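Local coordinates for cerato-platanin-like protein (Moniliophthora perniciosa, PDB 3SUL), which is of unknown molecular function but is a secreted fungal protein of the cerato-platanin family, built on a double-psi beta-barrel, at residues Y64-S69 with I108-T113. Sequence-based numbering, arbitrary orientation.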
# COMPACT_ATOMS: atom_id res chain seq x y z
N TYR A 64 -2.79 0.35 -6.63
CA TYR A 64 -3.77 -0.73 -6.62
C TYR A 64 -5.08 -0.19 -6.14
O TYR A 64 -5.15 0.58 -5.15
CB TYR A 64 -3.36 -1.88 -5.72
CG TYR A 64 -2.11 -2.46 -6.29
CD1 TYR A 64 -2.13 -3.58 -7.18
CD2 TYR A 64 -0.90 -1.86 -6.00
CE1 TYR A 64 -0.93 -4.08 -7.73
CE2 TYR A 64 0.27 -2.34 -6.54
CZ TYR A 64 0.27 -3.44 -7.38
OH TYR A 64 1.53 -3.83 -7.87
N GLN A 65 -6.12 -0.54 -6.88
CA GLN A 65 -7.42 -0.19 -6.40
C GLN A 65 -7.86 -1.46 -5.70
O GLN A 65 -7.91 -2.53 -6.32
CB GLN A 65 -8.23 0.20 -7.62
CG GLN A 65 -9.64 0.38 -7.35
CD GLN A 65 -10.48 0.17 -8.62
OE1 GLN A 65 -10.42 0.96 -9.53
NE2 GLN A 65 -11.21 -0.95 -8.69
N ILE A 66 -8.16 -1.35 -4.39
CA ILE A 66 -8.42 -2.52 -3.53
C ILE A 66 -9.80 -2.41 -2.94
O ILE A 66 -10.14 -1.40 -2.35
CB ILE A 66 -7.49 -2.59 -2.37
CG1 ILE A 66 -6.04 -2.50 -2.85
CG2 ILE A 66 -7.85 -3.82 -1.47
CD1 ILE A 66 -4.99 -2.69 -1.74
N THR A 67 -10.57 -3.49 -3.04
CA THR A 67 -11.96 -3.52 -2.58
C THR A 67 -12.21 -4.67 -1.61
O THR A 67 -11.69 -5.73 -1.78
CB THR A 67 -12.95 -3.59 -3.79
OG1 THR A 67 -12.66 -2.54 -4.72
CG2 THR A 67 -14.41 -3.59 -3.30
N TRP A 68 -12.96 -4.40 -0.55
CA TRP A 68 -13.35 -5.42 0.37
C TRP A 68 -14.80 -5.69 0.20
O TRP A 68 -15.62 -4.78 0.39
CB TRP A 68 -13.16 -4.94 1.79
CG TRP A 68 -13.32 -6.05 2.76
CD1 TRP A 68 -12.84 -7.28 2.61
CD2 TRP A 68 -14.03 -6.02 4.00
NE1 TRP A 68 -13.17 -8.04 3.69
CE2 TRP A 68 -13.91 -7.30 4.55
CE3 TRP A 68 -14.77 -5.05 4.68
CZ2 TRP A 68 -14.49 -7.64 5.78
CZ3 TRP A 68 -15.35 -5.39 5.91
CH2 TRP A 68 -15.21 -6.68 6.43
N SER A 69 -15.09 -6.95 -0.11
CA SER A 69 -16.49 -7.41 -0.20
C SER A 69 -17.33 -7.21 1.05
O SER A 69 -18.56 -7.13 0.94
CB SER A 69 -16.56 -8.87 -0.59
OG SER A 69 -16.15 -9.04 -1.91
N ILE A 108 -8.21 -9.52 6.41
CA ILE A 108 -9.38 -9.75 5.58
C ILE A 108 -8.89 -10.28 4.23
O ILE A 108 -7.68 -10.25 3.92
CB ILE A 108 -10.17 -8.47 5.39
CG1 ILE A 108 -9.32 -7.38 4.68
CG2 ILE A 108 -10.71 -8.00 6.76
CD1 ILE A 108 -10.07 -6.09 4.45
N ASP A 109 -9.82 -10.83 3.44
CA ASP A 109 -9.51 -11.10 2.03
C ASP A 109 -10.14 -9.99 1.19
O ASP A 109 -11.30 -9.59 1.42
CB ASP A 109 -10.07 -12.44 1.56
CG ASP A 109 -9.05 -13.58 1.71
OD1 ASP A 109 -8.58 -14.12 0.66
OD2 ASP A 109 -8.71 -13.91 2.86
N VAL A 110 -9.37 -9.50 0.22
CA VAL A 110 -9.81 -8.34 -0.54
C VAL A 110 -9.54 -8.68 -1.97
O VAL A 110 -8.91 -9.67 -2.26
CB VAL A 110 -9.03 -7.02 -0.24
CG1 VAL A 110 -9.16 -6.55 1.23
CG2 VAL A 110 -7.58 -7.09 -0.80
N THR A 111 -10.06 -7.84 -2.86
CA THR A 111 -9.89 -7.92 -4.27
C THR A 111 -9.13 -6.67 -4.71
O THR A 111 -9.43 -5.60 -4.25
CB THR A 111 -11.30 -8.14 -4.93
OG1 THR A 111 -11.19 -8.12 -6.34
CG2 THR A 111 -12.30 -7.10 -4.47
N ALA A 112 -8.14 -6.80 -5.59
CA ALA A 112 -7.28 -5.68 -6.00
C ALA A 112 -6.95 -5.71 -7.47
O ALA A 112 -6.81 -6.80 -8.04
CB ALA A 112 -5.98 -5.65 -5.21
N THR A 113 -6.78 -4.51 -8.05
CA THR A 113 -6.55 -4.25 -9.45
C THR A 113 -5.52 -3.18 -9.63
O THR A 113 -5.63 -2.10 -9.08
CB THR A 113 -7.88 -3.82 -10.17
OG1 THR A 113 -8.72 -4.95 -10.14
CG2 THR A 113 -7.65 -3.31 -11.64
O HOH W 1 -12.91 -10.91 4.85
O HOH W 2 -13.35 -9.04 -1.02
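An antiparallel strand pair of the double-psi beta-barrel joins Gln65 and Thr67 to Thr113 and Thr111 by two pairs of backbone hydrogen bonds. Thr67 N reaches Thr111 O at 2.7 Å, and the return bond from Thr111 N to Thr67 O is almost straight (178°). Between these pairs Ile66 faces Ala112, a non-hydrogen-bonded pair whose CA atoms come within 4.2 Å. The face carrying Gln65, Thr67, Thr111 and Thr113 is polar and partly open to solvent, which suits threonine, whose branched CB favours the extended backbone and whose hydroxyl tolerates water: Thr111 CG2 lies beside Thr67 CB at 3.6 Å, while Thr67 OG1 bonds to Thr74 on the next strand. Ile66 belongs to the other face, where it is buried. With CG1 beside the backbone N (chi1 -53°), its CG2 falls anti to that N and presses on Val110 CG2 at 3.3 Å, tighter than usual van der Waals contact, and CG1 packs against the small Ala112. Leu6 and Leu97 close over both Ile66 and Val110.

Beyond the last bonded pair direct backbone bonds give way to the Trp68 indole and to water. Trp68 lays a face of its five-membered ring over Ile108 CD1, a CH-pi contact of 3.6 Å to the centroid; with CG1 between N and the carbonyl carbon (chi1 61°), the extended arm of Ile108 carries the methyl there. Asp109 O sits in the ring plane at its edge, 3.0 Å from Trp68 CD1, and the indole NE1 donates to a water that Asp109 N also reaches, weakly. A second water links Ser69 N to Asp109 O. Backbone bonds thus fix the strand register from Gln65 to Thr67, whereas the Trp68 end depends on ring-methyl packing and water-mediated bonds.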